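Uncharacterized protein MJ1062 (PDB 3EO4) is uncharacterized, but its C-terminal GNAT-type domain, the part in this crystal, probably transfers acyl groups, and the whole protein may also be a hexosyltransferase. Local coordinates at residues S12-D23 against D64-N72. Numbering follows the deposited sequence. Where two conformers were deposited one is given.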
loop_
_atom_site.group_PDB
_atom_site.type_symbol
_atom_site.label_atom_id
_atom_site.label_comp_id
_atom_site.label_asym_id
_atom_site.label_seq_id
_atom_site.Cartn_x
_atom_site.Cartn_y
_atom_site.Cartn_z
ATOM N N SER A 12 12.829 5.152 -19.279
ATOM C CA SER A 12 12.180 4.260 -18.309
ATOM C C SER A 12 12.463 2.765 -18.504
ATOM O O SER A 12 12.713 2.296 -19.614
ATOM C CB SER A 12 10.669 4.518 -18.216
ATOM O OG SER A 12 10.423 5.721 -17.500
ATOM N N LYS A 13 12.414 2.031 -17.401
ATOM C CA LYS A 13 12.917 0.685 -17.353
ATOM C C LYS A 13 12.202 -0.036 -16.241
ATOM O O LYS A 13 11.950 0.530 -15.181
ATOM C CB LYS A 13 14.416 0.716 -17.081
ATOM C CG LYS A 13 15.126 -0.570 -17.371
ATOM C CD LYS A 13 16.586 -0.299 -17.650
ATOM C CE LYS A 13 17.432 -1.542 -17.427
ATOM N NZ LYS A 13 16.969 -2.700 -18.260
ATOM N N ILE A 14 11.848 -1.282 -16.512
ATOM C CA ILE A 14 11.265 -2.179 -15.522
ATOM C C ILE A 14 12.337 -3.168 -15.098
ATOM O O ILE A 14 12.977 -3.787 -15.938
ATOM C CB ILE A 14 10.093 -2.967 -16.102
ATOM C CG1 ILE A 14 8.872 -2.054 -16.304
ATOM C CG2 ILE A 14 9.726 -4.117 -15.184
ATOM C CD1 ILE A 14 8.852 -1.295 -17.596
ATOM N N ILE A 15 12.517 -3.299 -13.786
ATOM C CA ILE A 15 13.399 -4.282 -13.178
ATOM C C ILE A 15 12.556 -5.082 -12.185
ATOM O O ILE A 15 11.617 -4.545 -11.559
ATOM C CB ILE A 15 14.552 -3.573 -12.449
ATOM C CG1 ILE A 15 15.336 -2.703 -13.437
ATOM C CG2 ILE A 15 15.503 -4.576 -11.804
ATOM C CD1 ILE A 15 15.477 -1.245 -13.018
ATOM N N ILE A 16 12.855 -6.368 -12.055
ATOM C CA ILE A 16 12.246 -7.152 -11.009
ATOM C C ILE A 16 13.349 -7.702 -10.107
ATOM O O ILE A 16 14.417 -8.074 -10.600
ATOM C CB ILE A 16 11.346 -8.275 -11.557
ATOM C CG1 ILE A 16 12.144 -9.298 -12.371
ATOM C CG2 ILE A 16 10.199 -7.693 -12.372
ATOM C CD1 ILE A 16 11.437 -10.626 -12.483
ATOM N N ARG A 17 13.111 -7.690 -8.795
ATOM C CA ARG A 17 14.065 -8.214 -7.816
ATOM C C ARG A 17 13.283 -9.004 -6.768
ATOM O O ARG A 17 12.100 -8.690 -6.494
ATOM C CB ARG A 17 14.883 -7.092 -7.158
ATOM C CG ARG A 17 14.051 -6.082 -6.335
ATOM C CD ARG A 17 14.716 -5.694 -4.987
ATOM N NE ARG A 17 13.868 -4.774 -4.212
ATOM C CZ ARG A 17 12.972 -5.126 -3.271
ATOM N NH1 ARG A 17 12.776 -6.404 -2.948
ATOM N NH2 ARG A 17 12.265 -4.182 -2.643
ATOM N N GLN A 18 13.907 -10.022 -6.178
ATOM C CA GLN A 18 13.158 -10.834 -5.210
ATOM C C GLN A 18 12.692 -9.991 -4.034
ATOM O O GLN A 18 13.316 -8.987 -3.650
ATOM C CB GLN A 18 13.871 -12.123 -4.749
ATOM C CG GLN A 18 15.371 -12.025 -4.596
ATOM C CD GLN A 18 16.017 -13.235 -3.884
ATOM O OE1 GLN A 18 17.209 -13.188 -3.531
ATOM N NE2 GLN A 18 15.248 -14.301 -3.659
ATOM N N ILE A 19 11.542 -10.396 -3.515
ATOM C CA ILE A 19 10.914 -9.782 -2.371
ATOM C C ILE A 19 11.722 -10.070 -1.130
ATOM O O ILE A 19 12.496 -11.010 -1.088
ATOM C CB ILE A 19 9.484 -10.369 -2.184
ATOM C CG1 ILE A 19 8.630 -9.467 -1.288
ATOM C CG2 ILE A 19 9.550 -11.828 -1.676
ATOM C CD1 ILE A 19 7.117 -9.650 -1.502
ATOM N N THR A 20 11.451 -9.284 -0.103
ATOM C CA THR A 20 12.161 -9.273 1.163
ATOM C C THR A 20 11.129 -9.042 2.258
ATOM O O THR A 20 10.066 -8.464 1.973
ATOM C CB THR A 20 13.150 -8.082 1.098
ATOM O OG1 THR A 20 14.436 -8.570 0.730
ATOM C CG2 THR A 20 13.261 -7.364 2.363
ATOM N N ASP A 21 11.447 -9.429 3.498
ATOM C CA ASP A 21 10.604 -9.195 4.691
ATOM C C ASP A 21 10.112 -7.773 4.760
ATOM O O ASP A 21 8.997 -7.493 5.190
ATOM C CB ASP A 21 11.407 -9.446 5.972
ATOM C CG ASP A 21 11.390 -10.891 6.399
ATOM O OD1 ASP A 21 10.881 -11.719 5.623
ATOM O OD2 ASP A 21 11.879 -11.202 7.507
ATOM N N ASN A 22 11.004 -6.863 4.386
ATOM C CA ASN A 22 10.741 -5.422 4.450
ATOM C C ASN A 22 9.638 -4.935 3.501
ATOM O O ASN A 22 9.065 -3.861 3.710
ATOM C CB ASN A 22 12.038 -4.637 4.213
ATOM C CG ASN A 22 13.105 -4.944 5.256
ATOM O OD1 ASN A 22 12.881 -4.800 6.467
ATOM N ND2 ASN A 22 14.280 -5.388 4.792
ATOM N N ASP A 23 9.339 -5.726 2.472
ATOM C CA ASP A 23 8.357 -5.366 1.439
ATOM C C ASP A 23 6.957 -5.816 1.824
ATOM O O ASP A 23 5.994 -5.517 1.122
ATOM C CB ASP A 23 8.720 -6.024 0.096
ATOM C CG ASP A 23 10.083 -5.553 -0.465
ATOM O OD1 ASP A 23 10.912 -6.404 -0.880
ATOM O OD2 ASP A 23 10.327 -4.341 -0.479
ATOM N N ASP A 64 8.567 -14.840 -5.466
ATOM C CA ASP A 64 7.886 -13.555 -5.581
ATOM C C ASP A 64 8.888 -12.446 -5.828
ATOM O O ASP A 64 9.962 -12.409 -5.212
ATOM C CB ASP A 64 7.121 -13.241 -4.298
ATOM C CG ASP A 64 5.999 -14.209 -4.047
ATOM O OD1 ASP A 64 4.839 -13.868 -4.380
ATOM O OD2 ASP A 64 6.279 -15.309 -3.515
ATOM N N TRP A 65 8.550 -11.549 -6.742
ATOM C CA TRP A 65 9.403 -10.392 -7.030
ATOM C C TRP A 65 8.622 -9.111 -6.754
ATOM O O TRP A 65 7.395 -9.081 -6.823
ATOM C CB TRP A 65 9.844 -10.356 -8.495
ATOM C CG TRP A 65 10.745 -11.437 -9.021
ATOM C CD1 TRP A 65 12.117 -11.370 -9.153
ATOM C CD2 TRP A 65 10.354 -12.705 -9.600
ATOM N NE1 TRP A 65 12.595 -12.524 -9.738
ATOM C CE2 TRP A 65 11.541 -13.354 -10.028
ATOM C CE3 TRP A 65 9.125 -13.359 -9.774
ATOM C CZ2 TRP A 65 11.537 -14.637 -10.617
ATOM C CZ3 TRP A 65 9.118 -14.639 -10.371
ATOM C CH2 TRP A 65 10.317 -15.262 -10.781
ATOM N N ILE A 66 9.356 -8.058 -6.428
ATOM C CA ILE A 66 8.863 -6.707 -6.478
ATOM C C ILE A 66 9.224 -6.165 -7.860
ATOM O O ILE A 66 10.340 -6.383 -8.355
ATOM C CB ILE A 66 9.586 -5.818 -5.413
ATOM C CG1 ILE A 66 9.429 -6.423 -4.012
ATOM C CG2 ILE A 66 9.056 -4.410 -5.425
ATOM C CD1 ILE A 66 7.954 -6.569 -3.581
ATOM N N ILE A 67 8.290 -5.429 -8.449
ATOM C CA ILE A 67 8.496 -4.748 -9.726
ATOM C C ILE A 67 8.975 -3.317 -9.462
ATOM O O ILE A 67 8.317 -2.556 -8.768
ATOM C CB ILE A 67 7.185 -4.694 -10.530
ATOM C CG1 ILE A 67 6.583 -6.106 -10.686
ATOM C CG2 ILE A 67 7.411 -3.968 -11.859
ATOM C CD1 ILE A 67 5.138 -6.115 -11.172
ATOM N N LEU A 68 10.125 -2.969 -10.012
ATOM C CA LEU A 68 10.691 -1.663 -9.828
ATOM C C LEU A 68 10.553 -0.884 -11.113
ATOM O O LEU A 68 10.806 -1.414 -12.179
ATOM C CB LEU A 68 12.160 -1.817 -9.502
ATOM C CG LEU A 68 12.657 -2.018 -8.063
ATOM C CD1 LEU A 68 11.648 -2.575 -7.087
ATOM C CD2 LEU A 68 13.983 -2.805 -8.050
ATOM N N LEU A 69 10.142 0.373 -11.025
ATOM C CA LEU A 69 10.063 1.219 -12.199
ATOM C C LEU A 69 11.152 2.272 -12.056
ATOM O O LEU A 69 11.225 2.956 -11.040
ATOM C CB LEU A 69 8.672 1.861 -12.358
ATOM C CG LEU A 69 8.572 2.992 -13.403
ATOM C CD1 LEU A 69 8.797 2.519 -14.852
ATOM C CD2 LEU A 69 7.276 3.746 -13.320
ATOM N N ARG A 70 11.998 2.370 -13.079
ATOM C CA ARG A 70 13.041 3.364 -13.124
ATOM C C ARG A 70 12.547 4.472 -14.029
ATOM O O ARG A 70 12.198 4.250 -15.192
ATOM C CB ARG A 70 14.355 2.794 -13.674
ATOM C CG ARG A 70 15.491 3.804 -13.659
ATOM C CD ARG A 70 16.738 3.275 -14.341
ATOM N NE ARG A 70 17.202 2.019 -13.739
ATOM C CZ ARG A 70 18.121 1.939 -12.774
ATOM N NH1 ARG A 70 18.680 3.042 -12.278
ATOM N NH2 ARG A 70 18.481 0.748 -12.297
ATOM N N GLU A 71 12.512 5.669 -13.481
ATOM C CA GLU A 71 11.966 6.805 -14.175
ATOM C C GLU A 71 12.729 8.013 -13.697
ATOM O O GLU A 71 12.956 8.157 -12.501
ATOM C CB GLU A 71 10.520 6.897 -13.777
ATOM C CG GLU A 71 9.771 8.041 -14.316
ATOM C CD GLU A 71 8.305 7.761 -14.130
ATOM O OE1 GLU A 71 7.809 6.793 -14.771
ATOM O OE2 GLU A 71 7.680 8.471 -13.311
ATOM N N ASN A 72 13.130 8.867 -14.639
ATOM C CA ASN A 72 14.085 9.962 -14.365
ATOM C C ASN A 72 15.308 9.379 -13.687
ATOM O O ASN A 72 15.935 10.004 -12.832
ATOM C CB ASN A 72 13.439 11.049 -13.508
ATOM C CG ASN A 72 12.278 11.706 -14.209
ATOM O OD1 ASN A 72 12.480 12.430 -15.186
ATOM N ND2 ASN A 72 11.061 11.452 -13.738
#
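I16 lays its CD1 over one face of the W65 indole, 3.4 Å from the centroid of the five-membered ring, a CH-pi contact only 6° off the ring normal. With CG1 between the backbone N and the carbonyl carbon (chi1 63°), the isoleucine sends this methyl over the flat ring. Branched, apolar I14, I16 and I67 suit this tightly packed, buried side under helix 107-121.

On the other sheet face, R17 runs beside I66, whose CG1 lies 3.5 Å from R17 NH1 over one face of the guanidinium. An end-on salt bridge joins R17 NH1 to D23 OD1 at 2.8 Å and R17 NH2 to D23 OD2 at 2.9 Å, and NH1 also reaches Q18 O; the long arginine thus ties the strand to the turn after it. A methionine here would probably leave the D23 carboxylate without its main positive partner and the turn less firmly held.

Toward exposed S12, whose OG bonds only weakly to R70 O, the contact is looser. K13 and R70 keep aliphatic stems by the strands; I15 CD1 rests obliquely against R70 NH2 at 3.7 Å, and K13 NZ is hydrogen-bonded to N4. Paired backbone bonds, such as L68 N to I15 O at 2.7 Å, join strands 13-18 and 63-71 as antiparallel neighbours in the N-terminal sheet of the GNAT fold.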